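Local structure of hypothetical protein ORF-c20_032 (Sulfolobus solfataricus, 2NRQ) at residues 8-13 / 66-71; 16-21 / 101-106; 28-33 / 108-113; 43-46 / 52-55; 32-37 / 58-63. The protein is of unknown function; it belongs to an archaeal family whose fold resembles that of RNA-binding proteins, although RNA binding itself is considered unlikely. One frame throughout, in Å; residues are numbered along the deposited sequence.

Interaction 1. Residues 8-13 / 66-71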
# COMPACT_ATOMS: atom_id res chain seq x y z
N ALA A 8 1.72 5.93 7.98
CA ALA A 8 1.53 5.05 6.83
C ALA A 8 1.70 5.83 5.52
O ALA A 8 1.32 6.99 5.41
CB ALA A 8 0.16 4.41 6.89
N ILE A 9 2.28 5.17 4.52
CA ILE A 9 2.50 5.82 3.24
C ILE A 9 2.18 4.93 2.05
O ILE A 9 2.49 3.75 2.05
CB ILE A 9 3.96 6.28 3.10
CG1 ILE A 9 4.21 7.47 4.04
CG2 ILE A 9 4.26 6.67 1.66
CD1 ILE A 9 5.63 7.96 4.02
N ILE A 10 1.55 5.52 1.05
CA ILE A 10 1.25 4.80 -0.18
C ILE A 10 2.16 5.44 -1.23
O ILE A 10 2.30 6.66 -1.27
CB ILE A 10 -0.21 5.00 -0.61
CG1 ILE A 10 -1.13 4.32 0.40
CG2 ILE A 10 -0.42 4.44 -2.02
CD1 ILE A 10 -2.58 4.38 0.02
N SER A 11 2.81 4.62 -2.05
CA SER A 11 3.70 5.13 -3.07
C SER A 11 3.64 4.31 -4.33
O SER A 11 3.77 3.08 -4.29
CB SER A 11 5.15 5.15 -2.55
OG SER A 11 6.07 5.61 -3.54
N VAL A 12 3.43 4.97 -5.46
CA VAL A 12 3.36 4.28 -6.74
C VAL A 12 4.03 5.10 -7.82
O VAL A 12 3.94 6.32 -7.82
CB VAL A 12 1.91 4.03 -7.21
CG1 VAL A 12 1.73 2.55 -7.51
CG2 VAL A 12 0.92 4.52 -6.19
N PHE A 13 4.71 4.42 -8.74
CA PHE A 13 5.35 5.06 -9.87
C PHE A 13 4.43 4.74 -11.03
O PHE A 13 4.20 3.58 -11.32
CB PHE A 13 6.72 4.46 -10.14
CG PHE A 13 7.70 4.62 -9.02
CD1 PHE A 13 8.05 5.88 -8.55
CD2 PHE A 13 8.29 3.49 -8.42
CE1 PHE A 13 8.96 6.03 -7.50
CE2 PHE A 13 9.21 3.63 -7.37
CZ PHE A 13 9.54 4.91 -6.91
N GLU A 66 -2.97 3.83 12.02
CA GLU A 66 -3.51 2.55 12.46
C GLU A 66 -4.74 2.21 11.63
O GLU A 66 -4.91 1.07 11.19
CB GLU A 66 -3.87 2.60 13.96
N GLN A 67 -5.59 3.21 11.39
CA GLN A 67 -6.80 2.98 10.62
C GLN A 67 -6.53 2.56 9.17
O GLN A 67 -7.36 1.89 8.56
CB GLN A 67 -7.69 4.22 10.65
CG GLN A 67 -8.06 4.70 12.05
CD GLN A 67 -8.59 3.57 12.94
OE1 GLN A 67 -9.45 2.77 12.53
NE2 GLN A 67 -8.08 3.51 14.18
N PHE A 68 -5.38 2.95 8.63
CA PHE A 68 -5.03 2.58 7.26
C PHE A 68 -4.61 1.12 7.21
O PHE A 68 -5.01 0.36 6.32
CB PHE A 68 -3.89 3.46 6.74
CG PHE A 68 -3.37 3.05 5.39
CD1 PHE A 68 -4.18 3.15 4.27
CD2 PHE A 68 -2.09 2.53 5.25
CE1 PHE A 68 -3.72 2.76 3.03
CE2 PHE A 68 -1.61 2.13 4.01
CZ PHE A 68 -2.43 2.25 2.90
N PHE A 69 -3.79 0.73 8.18
CA PHE A 69 -3.34 -0.65 8.27
C PHE A 69 -4.59 -1.51 8.43
O PHE A 69 -4.78 -2.49 7.73
CB PHE A 69 -2.44 -0.83 9.49
CG PHE A 69 -1.88 -2.21 9.63
CD1 PHE A 69 -1.76 -3.05 8.52
CD2 PHE A 69 -1.40 -2.66 10.85
CE1 PHE A 69 -1.17 -4.31 8.63
CE2 PHE A 69 -0.81 -3.93 10.98
CZ PHE A 69 -0.69 -4.75 9.86
N LYS A 70 -5.42 -1.09 9.37
CA LYS A 70 -6.67 -1.78 9.67
C LYS A 70 -7.48 -2.01 8.41
O LYS A 70 -7.88 -3.14 8.13
CB LYS A 70 -7.47 -0.95 10.68
CG LYS A 70 -8.37 -1.75 11.60
CD LYS A 70 -8.04 -1.49 13.07
CE LYS A 70 -6.62 -1.97 13.43
NZ LYS A 70 -6.34 -2.02 14.91
N ILE A 71 -7.71 -0.96 7.63
CA ILE A 71 -8.49 -1.12 6.41
C ILE A 71 -7.83 -2.07 5.41
O ILE A 71 -8.53 -2.75 4.67
CB ILE A 71 -8.81 0.26 5.75
CG1 ILE A 71 -9.13 0.09 4.27
CG2 ILE A 71 -7.69 1.22 5.98
CD1 ILE A 71 -10.44 -0.60 4.00

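Interaction 2. Residues 16-21 / 101-106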
# COMPACT_ATOMS: atom_id res chain seq x y z
N GLU A 16 4.05 6.14 -18.61
CA GLU A 16 3.31 6.72 -19.73
C GLU A 16 2.21 5.78 -20.23
O GLU A 16 1.06 6.20 -20.44
CB GLU A 16 4.27 7.06 -20.86
CG GLU A 16 5.06 8.35 -20.63
CD GLU A 16 6.25 8.48 -21.55
OE1 GLU A 16 6.92 9.54 -21.52
OE2 GLU A 16 6.52 7.50 -22.29
N THR A 17 2.57 4.52 -20.43
CA THR A 17 1.64 3.51 -20.90
C THR A 17 0.48 3.25 -19.94
O THR A 17 -0.58 2.78 -20.35
CB THR A 17 2.38 2.19 -21.13
OG1 THR A 17 3.23 2.34 -22.27
CG2 THR A 17 1.41 1.03 -21.34
N GLU A 18 0.67 3.54 -18.66
CA GLU A 18 -0.37 3.30 -17.67
C GLU A 18 -1.47 4.36 -17.67
O GLU A 18 -1.25 5.51 -18.07
CB GLU A 18 0.27 3.17 -16.29
CG GLU A 18 1.29 2.03 -16.22
CD GLU A 18 1.92 1.86 -14.85
OE1 GLU A 18 2.71 2.72 -14.44
OE2 GLU A 18 1.61 0.85 -14.19
N ASP A 19 -2.67 3.97 -17.24
CA ASP A 19 -3.79 4.89 -17.16
C ASP A 19 -3.72 5.50 -15.77
O ASP A 19 -4.23 4.94 -14.80
CB ASP A 19 -5.11 4.15 -17.36
CG ASP A 19 -6.31 5.08 -17.39
OD1 ASP A 19 -6.48 5.89 -16.45
OD2 ASP A 19 -7.09 5.01 -18.37
N TYR A 20 -3.08 6.66 -15.70
CA TYR A 20 -2.89 7.39 -14.45
C TYR A 20 -4.18 7.68 -13.68
O TYR A 20 -4.23 7.48 -12.47
CB TYR A 20 -2.16 8.70 -14.75
CG TYR A 20 -2.12 9.65 -13.58
CD1 TYR A 20 -1.19 9.49 -12.56
CD2 TYR A 20 -3.06 10.67 -13.46
CE1 TYR A 20 -1.19 10.32 -11.44
CE2 TYR A 20 -3.08 11.51 -12.35
CZ TYR A 20 -2.14 11.32 -11.34
OH TYR A 20 -2.20 12.11 -10.21
N ASN A 21 -5.21 8.16 -14.37
CA ASN A 21 -6.47 8.48 -13.71
C ASN A 21 -7.15 7.24 -13.14
O ASN A 21 -7.64 7.24 -12.00
CB ASN A 21 -7.41 9.18 -14.69
CG ASN A 21 -6.86 10.51 -15.17
OD1 ASN A 21 -6.53 11.38 -14.36
ND2 ASN A 21 -6.75 10.66 -16.49
N PHE A 101 1.82 -4.18 -3.20
CA PHE A 101 0.66 -4.78 -3.85
C PHE A 101 0.69 -4.69 -5.36
O PHE A 101 1.35 -3.81 -5.94
CB PHE A 101 -0.61 -4.13 -3.31
CG PHE A 101 -0.86 -4.43 -1.86
CD1 PHE A 101 -1.32 -5.69 -1.46
CD2 PHE A 101 -0.57 -3.48 -0.88
CE1 PHE A 101 -1.50 -5.99 -0.12
CE2 PHE A 101 -0.74 -3.78 0.47
CZ PHE A 101 -1.21 -5.04 0.86
N ASP A 102 -0.03 -5.60 -6.00
CA ASP A 102 -0.09 -5.68 -7.46
C ASP A 102 -1.00 -4.61 -8.07
O ASP A 102 -2.19 -4.57 -7.78
CB ASP A 102 -0.60 -7.06 -7.87
CG ASP A 102 -0.50 -7.31 -9.35
OD1 ASP A 102 0.55 -7.82 -9.79
OD2 ASP A 102 -1.47 -6.98 -10.08
N LYS A 103 -0.44 -3.75 -8.92
CA LYS A 103 -1.23 -2.70 -9.56
C LYS A 103 -2.37 -3.28 -10.40
O LYS A 103 -3.51 -2.83 -10.31
CB LYS A 103 -0.35 -1.82 -10.44
CG LYS A 103 0.39 -0.75 -9.68
CD LYS A 103 1.03 0.28 -10.59
CE LYS A 103 2.24 -0.26 -11.31
NZ LYS A 103 3.03 0.85 -11.90
N GLN A 104 -2.04 -4.27 -11.22
CA GLN A 104 -3.01 -4.93 -12.10
C GLN A 104 -4.23 -5.43 -11.33
O GLN A 104 -5.36 -5.07 -11.64
CB GLN A 104 -2.35 -6.12 -12.81
CG GLN A 104 -1.06 -5.80 -13.60
CD GLN A 104 0.22 -5.80 -12.75
OE1 GLN A 104 1.32 -6.00 -13.27
NE2 GLN A 104 0.08 -5.57 -11.45
N TYR A 105 -3.98 -6.25 -10.31
CA TYR A 105 -5.04 -6.81 -9.49
C TYR A 105 -5.95 -5.81 -8.80
O TYR A 105 -7.15 -6.07 -8.65
CB TYR A 105 -4.44 -7.73 -8.44
CG TYR A 105 -4.17 -9.12 -8.95
CD1 TYR A 105 -5.23 -9.98 -9.25
CD2 TYR A 105 -2.88 -9.58 -9.14
CE1 TYR A 105 -5.00 -11.25 -9.72
CE2 TYR A 105 -2.64 -10.85 -9.62
CZ TYR A 105 -3.70 -11.69 -9.91
OH TYR A 105 -3.46 -12.96 -10.37
N LEU A 106 -5.41 -4.68 -8.36
CA LEU A 106 -6.23 -3.70 -7.66
C LEU A 106 -7.12 -2.90 -8.60
O LEU A 106 -8.30 -2.70 -8.32
CB LEU A 106 -5.35 -2.73 -6.86
CG LEU A 106 -6.13 -2.02 -5.75
CD1 LEU A 106 -6.15 -2.91 -4.51
CD2 LEU A 106 -5.51 -0.69 -5.41

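Interaction 3. Residues 28-33 / 108-113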
# COMPACT_ATOMS: atom_id res chain seq x y z
N GLU A 28 -7.88 6.02 -4.57
CA GLU A 28 -8.62 6.92 -3.70
C GLU A 28 -9.99 6.34 -3.31
O GLU A 28 -10.54 6.66 -2.26
CB GLU A 28 -8.77 8.29 -4.37
CG GLU A 28 -7.43 8.84 -4.80
CD GLU A 28 -7.45 10.31 -5.15
OE1 GLU A 28 -8.34 10.75 -5.89
OE2 GLU A 28 -6.54 11.02 -4.67
N SER A 29 -10.52 5.47 -4.16
CA SER A 29 -11.80 4.85 -3.84
C SER A 29 -11.59 3.66 -2.89
O SER A 29 -12.18 3.58 -1.82
CB SER A 29 -12.47 4.35 -5.11
OG SER A 29 -13.53 3.49 -4.76
N PHE A 30 -10.72 2.75 -3.31
CA PHE A 30 -10.43 1.58 -2.51
C PHE A 30 -10.12 1.91 -1.05
O PHE A 30 -10.45 1.15 -0.15
CB PHE A 30 -9.24 0.83 -3.12
CG PHE A 30 -9.07 -0.56 -2.59
CD1 PHE A 30 -9.74 -1.63 -3.18
CD2 PHE A 30 -8.25 -0.81 -1.49
CE1 PHE A 30 -9.60 -2.92 -2.69
CE2 PHE A 30 -8.10 -2.10 -0.99
CZ PHE A 30 -8.78 -3.16 -1.59
N PHE A 31 -9.48 3.05 -0.81
CA PHE A 31 -9.14 3.44 0.55
C PHE A 31 -10.04 4.53 1.07
O PHE A 31 -9.75 5.19 2.07
CB PHE A 31 -7.69 3.91 0.63
CG PHE A 31 -6.70 2.80 0.44
CD1 PHE A 31 -6.01 2.67 -0.76
CD2 PHE A 31 -6.47 1.89 1.46
CE1 PHE A 31 -5.10 1.64 -0.94
CE2 PHE A 31 -5.56 0.86 1.30
CZ PHE A 31 -4.87 0.73 0.09
N SER A 32 -11.15 4.72 0.37
CA SER A 32 -12.13 5.73 0.73
C SER A 32 -12.93 5.25 1.93
O SER A 32 -13.25 4.06 2.05
CB SER A 32 -13.04 6.01 -0.46
OG SER A 32 -14.33 6.42 -0.03
N PRO A 33 -13.29 6.18 2.83
CA PRO A 33 -12.95 7.60 2.72
C PRO A 33 -11.77 8.04 3.57
O PRO A 33 -11.48 9.24 3.66
CB PRO A 33 -14.24 8.27 3.15
CG PRO A 33 -14.65 7.41 4.31
CD PRO A 33 -14.35 5.98 3.84
N ALA A 108 -7.95 -3.80 -11.68
CA ALA A 108 -8.77 -4.68 -12.49
C ALA A 108 -9.76 -5.51 -11.68
O ALA A 108 -10.81 -5.89 -12.20
CB ALA A 108 -7.89 -5.59 -13.32
N GLU A 109 -9.46 -5.79 -10.41
CA GLU A 109 -10.35 -6.59 -9.58
C GLU A 109 -10.48 -6.13 -8.13
O GLU A 109 -10.94 -6.90 -7.29
CB GLU A 109 -9.90 -8.05 -9.58
CG GLU A 109 -9.95 -8.72 -10.94
CD GLU A 109 -9.26 -10.06 -10.95
OE1 GLU A 109 -9.70 -10.97 -10.21
OE2 GLU A 109 -8.26 -10.20 -11.70
N HIS A 110 -10.09 -4.90 -7.84
CA HIS A 110 -10.17 -4.39 -6.47
C HIS A 110 -9.66 -5.45 -5.50
O HIS A 110 -10.29 -5.72 -4.49
CB HIS A 110 -11.61 -4.04 -6.11
CG HIS A 110 -12.17 -2.88 -6.88
ND1 HIS A 110 -12.12 -2.81 -8.26
CD2 HIS A 110 -12.80 -1.75 -6.47
CE1 HIS A 110 -12.70 -1.69 -8.66
NE2 HIS A 110 -13.12 -1.03 -7.59
N ARG A 111 -8.51 -6.05 -5.81
CA ARG A 111 -7.98 -7.09 -4.95
C ARG A 111 -6.51 -6.90 -4.60
O ARG A 111 -5.66 -6.71 -5.47
CB ARG A 111 -8.19 -8.45 -5.61
CG ARG A 111 -8.17 -9.61 -4.63
CD ARG A 111 -9.03 -10.74 -5.15
NE ARG A 111 -8.51 -11.30 -6.40
CZ ARG A 111 -7.51 -12.17 -6.46
NH1 ARG A 111 -6.92 -12.59 -5.34
NH2 ARG A 111 -7.10 -12.61 -7.64
N LEU A 112 -6.22 -6.96 -3.30
CA LEU A 112 -4.87 -6.80 -2.80
C LEU A 112 -4.10 -8.09 -2.90
O LEU A 112 -4.32 -9.02 -2.13
CB LEU A 112 -4.90 -6.34 -1.35
CG LEU A 112 -5.31 -4.90 -1.08
CD1 LEU A 112 -5.53 -4.69 0.42
CD2 LEU A 112 -4.23 -3.98 -1.63
N VAL A 113 -3.18 -8.16 -3.85
CA VAL A 113 -2.36 -9.35 -4.03
C VAL A 113 -0.90 -8.97 -3.98
O VAL A 113 -0.41 -8.21 -4.82
CB VAL A 113 -2.67 -10.01 -5.40
CG1 VAL A 113 -1.65 -11.10 -5.69
CG2 VAL A 113 -4.07 -10.58 -5.40

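Interaction 4. Residues 43-46 / 52-55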
# COMPACT_ATOMS: atom_id res chain seq x y z
N THR A 43 4.26 13.95 -8.26
CA THR A 43 5.50 14.54 -8.79
C THR A 43 5.81 13.87 -10.11
O THR A 43 5.47 12.71 -10.31
CB THR A 43 6.70 14.25 -7.89
OG1 THR A 43 6.49 14.81 -6.59
CG2 THR A 43 7.97 14.81 -8.51
N THR A 44 6.44 14.59 -11.02
CA THR A 44 6.80 14.00 -12.31
C THR A 44 8.29 14.13 -12.54
O THR A 44 8.83 15.23 -12.45
CB THR A 44 6.14 14.73 -13.47
OG1 THR A 44 6.63 16.07 -13.49
CG2 THR A 44 4.62 14.72 -13.34
N ALA A 45 8.95 13.02 -12.83
CA ALA A 45 10.38 13.05 -13.13
C ALA A 45 10.48 12.65 -14.60
O ALA A 45 9.49 12.22 -15.20
CB ALA A 45 11.14 12.06 -12.24
N GLN A 46 11.66 12.77 -15.20
CA GLN A 46 11.84 12.39 -16.60
C GLN A 46 13.30 12.44 -16.96
O GLN A 46 14.09 13.06 -16.27
CB GLN A 46 11.09 13.36 -17.52
CG GLN A 46 11.61 14.78 -17.43
CD GLN A 46 11.00 15.69 -18.47
OE1 GLN A 46 10.68 16.83 -18.18
NE2 GLN A 46 10.85 15.18 -19.69
N LYS A 52 8.73 10.27 -19.18
CA LYS A 52 8.14 10.68 -17.89
C LYS A 52 7.64 9.60 -16.92
O LYS A 52 6.91 8.69 -17.31
CB LYS A 52 7.00 11.68 -18.12
CG LYS A 52 7.42 13.15 -18.10
CD LYS A 52 7.20 13.84 -19.45
CE LYS A 52 5.71 14.10 -19.72
NZ LYS A 52 5.48 14.65 -21.09
N ILE A 53 8.02 9.72 -15.66
CA ILE A 53 7.55 8.79 -14.65
C ILE A 53 6.74 9.67 -13.70
O ILE A 53 7.05 10.84 -13.55
CB ILE A 53 8.72 8.11 -13.88
CG1 ILE A 53 8.18 7.06 -12.90
CG2 ILE A 53 9.53 9.15 -13.10
CD1 ILE A 53 7.53 5.86 -13.56
N ILE A 54 5.69 9.12 -13.10
CA ILE A 54 4.88 9.91 -12.16
C ILE A 54 4.93 9.27 -10.80
O ILE A 54 4.80 8.06 -10.68
CB ILE A 54 3.41 10.00 -12.59
CG1 ILE A 54 3.29 10.81 -13.86
CG2 ILE A 54 2.60 10.68 -11.50
CD1 ILE A 54 1.87 10.93 -14.30
N ILE A 55 5.14 10.09 -9.77
CA ILE A 55 5.21 9.57 -8.43
C ILE A 55 4.00 10.05 -7.66
O ILE A 55 3.84 11.24 -7.41
CB ILE A 55 6.50 10.03 -7.71
CG1 ILE A 55 7.69 9.90 -8.67
CG2 ILE A 55 6.73 9.18 -6.47
CD1 ILE A 55 9.03 10.04 -8.01
O HOH W 1 4.98 12.77 -5.27

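Interaction 5. Residues 32-37 / 58-63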
# COMPACT_ATOMS: atom_id res chain seq x y z
N SER A 32 -11.15 4.72 0.37
CA SER A 32 -12.13 5.73 0.73
C SER A 32 -12.93 5.25 1.93
O SER A 32 -13.25 4.06 2.05
CB SER A 32 -13.04 6.01 -0.46
OG SER A 32 -14.33 6.42 -0.03
N PRO A 33 -13.29 6.18 2.83
CA PRO A 33 -12.95 7.60 2.72
C PRO A 33 -11.77 8.04 3.57
O PRO A 33 -11.48 9.24 3.66
CB PRO A 33 -14.24 8.27 3.15
CG PRO A 33 -14.65 7.41 4.31
CD PRO A 33 -14.35 5.98 3.84
N LEU A 34 -11.08 7.10 4.20
CA LEU A 34 -9.94 7.47 5.04
C LEU A 34 -8.92 8.29 4.26
O LEU A 34 -8.46 9.34 4.73
CB LEU A 34 -9.25 6.24 5.62
CG LEU A 34 -8.07 6.61 6.53
CD1 LEU A 34 -8.60 7.17 7.84
CD2 LEU A 34 -7.18 5.40 6.80
N ILE A 35 -8.56 7.80 3.07
CA ILE A 35 -7.56 8.44 2.21
C ILE A 35 -7.91 9.88 1.86
O ILE A 35 -7.07 10.65 1.38
CB ILE A 35 -7.36 7.64 0.91
CG1 ILE A 35 -6.05 8.06 0.26
CG2 ILE A 35 -8.54 7.85 -0.04
CD1 ILE A 35 -5.60 7.14 -0.86
N SER A 36 -9.15 10.26 2.10
CA SER A 36 -9.55 11.61 1.79
C SER A 36 -8.92 12.57 2.81
O SER A 36 -8.76 13.77 2.54
CB SER A 36 -11.07 11.70 1.81
OG SER A 36 -11.51 12.91 1.21
N ASN A 37 -8.55 12.04 3.97
CA ASN A 37 -7.96 12.85 5.02
C ASN A 37 -6.45 12.91 4.94
O ASN A 37 -5.82 13.60 5.74
CB ASN A 37 -8.30 12.28 6.40
CG ASN A 37 -9.76 11.98 6.57
OD1 ASN A 37 -10.18 11.45 7.61
ND2 ASN A 37 -10.57 12.32 5.56
N TYR A 58 0.64 9.19 -0.79
CA TYR A 58 -0.40 9.52 0.17
C TYR A 58 0.21 9.29 1.53
O TYR A 58 0.77 8.23 1.80
CB TYR A 58 -1.60 8.60 0.00
CG TYR A 58 -2.38 8.82 -1.26
CD1 TYR A 58 -3.41 9.77 -1.31
CD2 TYR A 58 -2.08 8.10 -2.42
CE1 TYR A 58 -4.11 9.99 -2.50
CE2 TYR A 58 -2.78 8.32 -3.59
CZ TYR A 58 -3.79 9.25 -3.62
OH TYR A 58 -4.51 9.42 -4.77
N ARG A 59 0.12 10.31 2.38
CA ARG A 59 0.67 10.19 3.71
C ARG A 59 -0.48 10.13 4.68
O ARG A 59 -1.48 10.82 4.52
CB ARG A 59 1.57 11.37 4.04
CG ARG A 59 2.63 11.03 5.05
CD ARG A 59 2.65 11.98 6.22
N PHE A 60 -0.34 9.27 5.68
CA PHE A 60 -1.34 9.10 6.72
C PHE A 60 -0.64 9.45 8.02
O PHE A 60 0.46 8.96 8.29
CB PHE A 60 -1.82 7.66 6.76
CG PHE A 60 -2.68 7.28 5.60
CD1 PHE A 60 -4.05 7.51 5.63
CD2 PHE A 60 -2.13 6.68 4.47
CE1 PHE A 60 -4.87 7.15 4.57
CE2 PHE A 60 -2.94 6.32 3.40
CZ PHE A 60 -4.31 6.55 3.45
N ASP A 61 -1.24 10.35 8.79
CA ASP A 61 -0.69 10.76 10.07
C ASP A 61 -1.02 9.65 11.05
O ASP A 61 -1.78 8.74 10.73
CB ASP A 61 -1.34 12.07 10.52
CG ASP A 61 -2.86 11.99 10.51
OD1 ASP A 61 -3.43 11.15 11.24
OD2 ASP A 61 -3.50 12.78 9.76
N ARG A 62 -0.47 9.72 12.26
CA ARG A 62 -0.75 8.70 13.26
C ARG A 62 -2.25 8.43 13.39
O ARG A 62 -2.69 7.28 13.39
CB ARG A 62 -0.19 9.12 14.62
CG ARG A 62 -0.65 10.48 15.09
CD ARG A 62 0.16 10.91 16.30
NE ARG A 62 -0.07 10.06 17.47
CZ ARG A 62 -1.17 10.10 18.22
NH1 ARG A 62 -2.15 10.95 17.94
NH2 ARG A 62 -1.29 9.28 19.27
N LYS A 63 -3.04 9.50 13.49
CA LYS A 63 -4.48 9.36 13.63
C LYS A 63 -5.06 8.39 12.62
O LYS A 63 -5.91 7.57 12.97
CB LYS A 63 -5.17 10.73 13.50
CG LYS A 63 -4.62 11.81 14.43
CD LYS A 63 -4.58 11.35 15.89
CE LYS A 63 -4.36 12.52 16.83
NZ LYS A 63 -5.51 13.46 16.79

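Interaction 1. Residues 8-13 / 66-71
Helix-on-sheet packing in the core of an alpha+beta fold brings F68 of helix 62-73 against A8 and I10 of strand 7-14, one of the inner strands of a six-stranded antiparallel sheet. The contact is purely apolar and rests on a single aromatic ring that spans two residues of the strand. A8 and I10 are two positions apart, so both lie on the sheet face that the helix approaches. At one end of the ring the methyl group CB of A8 comes within 3.4 Å of F68 CD2, slanting in between face and edge. At the far end I10 takes over, with its CG1 3.5 Å from F68 CZ and its CD1 3.6 Å from F68 CE1. The F68 side chain leaves the helix with CG anti to the backbone N (chi1 174°), and this carries the ring away from the helix and onto the strand. I10 meets it with the longer of its two branches, CG1 and CD1. Around them the core is rich in aromatics: F60 of strand 52-60 stacks on the F68 ring, and F31, just after helix 20-30, meets it with planes at about 45°. The terminal methyl of I10 spans one bond of the ring, CD1 also lying 3.6 Å from F68 CZ.

Interaction 2. Residues 16-21 / 101-106
A partly buried salt bridge between E18 and K103 links two helix beginnings on the same side of the sheet: the turn that leads from strand 7-14 into helix 20-30, and the first turn of helix 103-109. The ammonium group, K103 NZ, sits 2.7 Å from E18 OE2 and approaches on the syn lone pair of that oxygen, the side turned to OE1. A second, weak bond runs from K103 NZ to E18 OE1 at 3.2 Å, so the lysine straddles the carboxylate unevenly. The two side chains meet at about a right angle. E18 is extended beyond CG, whereas the lysine chain bends at chi3 (-73°), which swings its amino group toward the acid. Although K103 is buried, its charge is well provided for: D119 forms another salt bridge to NZ, and F13 O accepts a hydrogen bond from it. E18 OE1 in turn accepts from H15 N, tying the carboxylate to its own turn. With an alanine in place of E18, K103 NZ would probably keep D119 and F13 O but lose its link to this turn, and H15 N would be left without this acceptor. Just before K103, D102 OD2 accepts from Y105 N at 2.6 Å, using its anti lone pair in a nearly straight bond of 169°. D19 OD1 caps K22 N, and the salt bridge thus joins two helices that each start at an aspartate N-cap.

Interaction 3. Residues 28-33 / 108-113
The 2.7 Å bond from S32 N to S29 O closes the end of helix 20-30, just where F30 reaches over to H110 and L112. The contact joins the C-terminal ends of two helices, 20-30 and 103-109, in the helical layer packed on the antiparallel sheet. F30 carries it: with CG turned opposite the backbone N (chi1 -165°), its ring extends from the helix toward the turn after helix 103-109. There H110 leaves helical geometry with a positive phi of 44°, and its carbonyl oxygen comes to the edge of the ring, near the ring plane, with H110 O 3.4 Å from F30 CE1. H110 CB adds a looser touch, 4.1 Å from the same carbon CE1 of F30. Beyond the turn, L112 points back into the core and meets the adjoining part of the ring obliquely, its CG 3.9 Å from F30 CZ. L106 also packs against both F30 and L112, and K75 makes a cation-pi contact with the F30 ring. Within its own segment F30 packs on F31, holding CD2 above the centre of one face of that ring. The other leucine contact is L112 CD1, 3.9 Å from F30 CE2.

Interaction 4. Residues 43-46 / 52-55
I54, lying beside T43 and T44 in the beta hairpin that strands 39-46 and 52-60 form at the edge of the sheet, can be followed outward atom by atom. Its CB is 4.1 Å from T43 O, and the branch CG2 comes nearer, 3.7 Å from T43 O. With chi1 at -67° the other branch, CG1, lies beside the backbone N; it runs alongside the T44 side chain, CG1 of I54 being 4.2 Å from T44 CG2. At the tip, I54 CD1 turns away from the hairpin, and I54 CD1 lies 3.8 Å from Y20 CD1. The backbones are antiparallel, with an angle of 153° between the short segments. T43 with I55 and A45 with I53 are hydrogen-bonded pairs, and T44 with I54 is the non-hydrogen-bonded pair between them. The bond from I55 N to T43 O is 2.7 Å long and almost straight at 176°. I55 O accepts twice, from T43 N and from a water that also takes a hydrogen bond from T43 OG1, 2.9 Å from that water. The face opposite I54 carries T43, A45, I53 and I55; there A45 CB meets I53 CG2 at 3.4 Å. Strand 39-46 is the outermost on this side, and strand 52-60 joins it to strand 7-14, where I14 packs on I54 and F13 on I53 and I55, while Y20 begins helix 20-30 on the I54 side.

Interaction 5. Residues 32-37 / 58-63
The Y58 ring has I35 CD1 over the centre of one face, a CH-pi contact 3.5 Å from the ring centroid and only 14° off the ring normal. The F60 ring, two residues on, is approached obliquely by L34 and I35. I35 thus serves both rings: its CG1 lies 3.5 Å from Y58 CD1 and 3.9 Å from F60 CZ. Its side chain is stretched out, CG1 standing trans to N about the CA-CB bond (chi1 -163°), and this sends CD1 out over the tyrosine. L34 adds its own branch, CD2, 3.7 Å from F60 CE1. Both residues sit on a short 3-10 turn fastened by S36 N to P33 O at 3.0 Å and N37 N to L34 O at 2.8 Å, so their side chains are presented together to strand 52-60. The tyrosine hydroxyl is hydrogen-bonded to E28 OE2. Replacing Y58 with an alanine would probably leave I35 CD1 without the ring beneath it and the E28 carboxylate without its hydroxyl partner. L34 also packs on helix 62-73, which follows the strand directly and has D61 at its N-cap position. The arrangement is that of a connection between helix and strand folded back as a 3-10 turn over the apolar face of an antiparallel sheet.

Interactions 1, 3 and 5 are buried and almost wholly apolar, and they share one aromatic cluster: F68 of interaction 1 touches F31 of interaction 3 and both F60 and L34 of interaction 5. Interactions 1 and 5 also meet through the sheet, since strands 7-14 and 52-60 are neighbours in it. Interactions 2 and 3 tie the same helices, 20-30 and 103-109, at their beginnings and their ends respectively, the first by charge and only partly buried, the second by ring packing in the core. Interaction 4 lies at the surface, about 19 Å from the centre of the chain to its own centre, and relies on backbone hydrogen bonds; E16 of interaction 2 reaches it by bonding to K52 N.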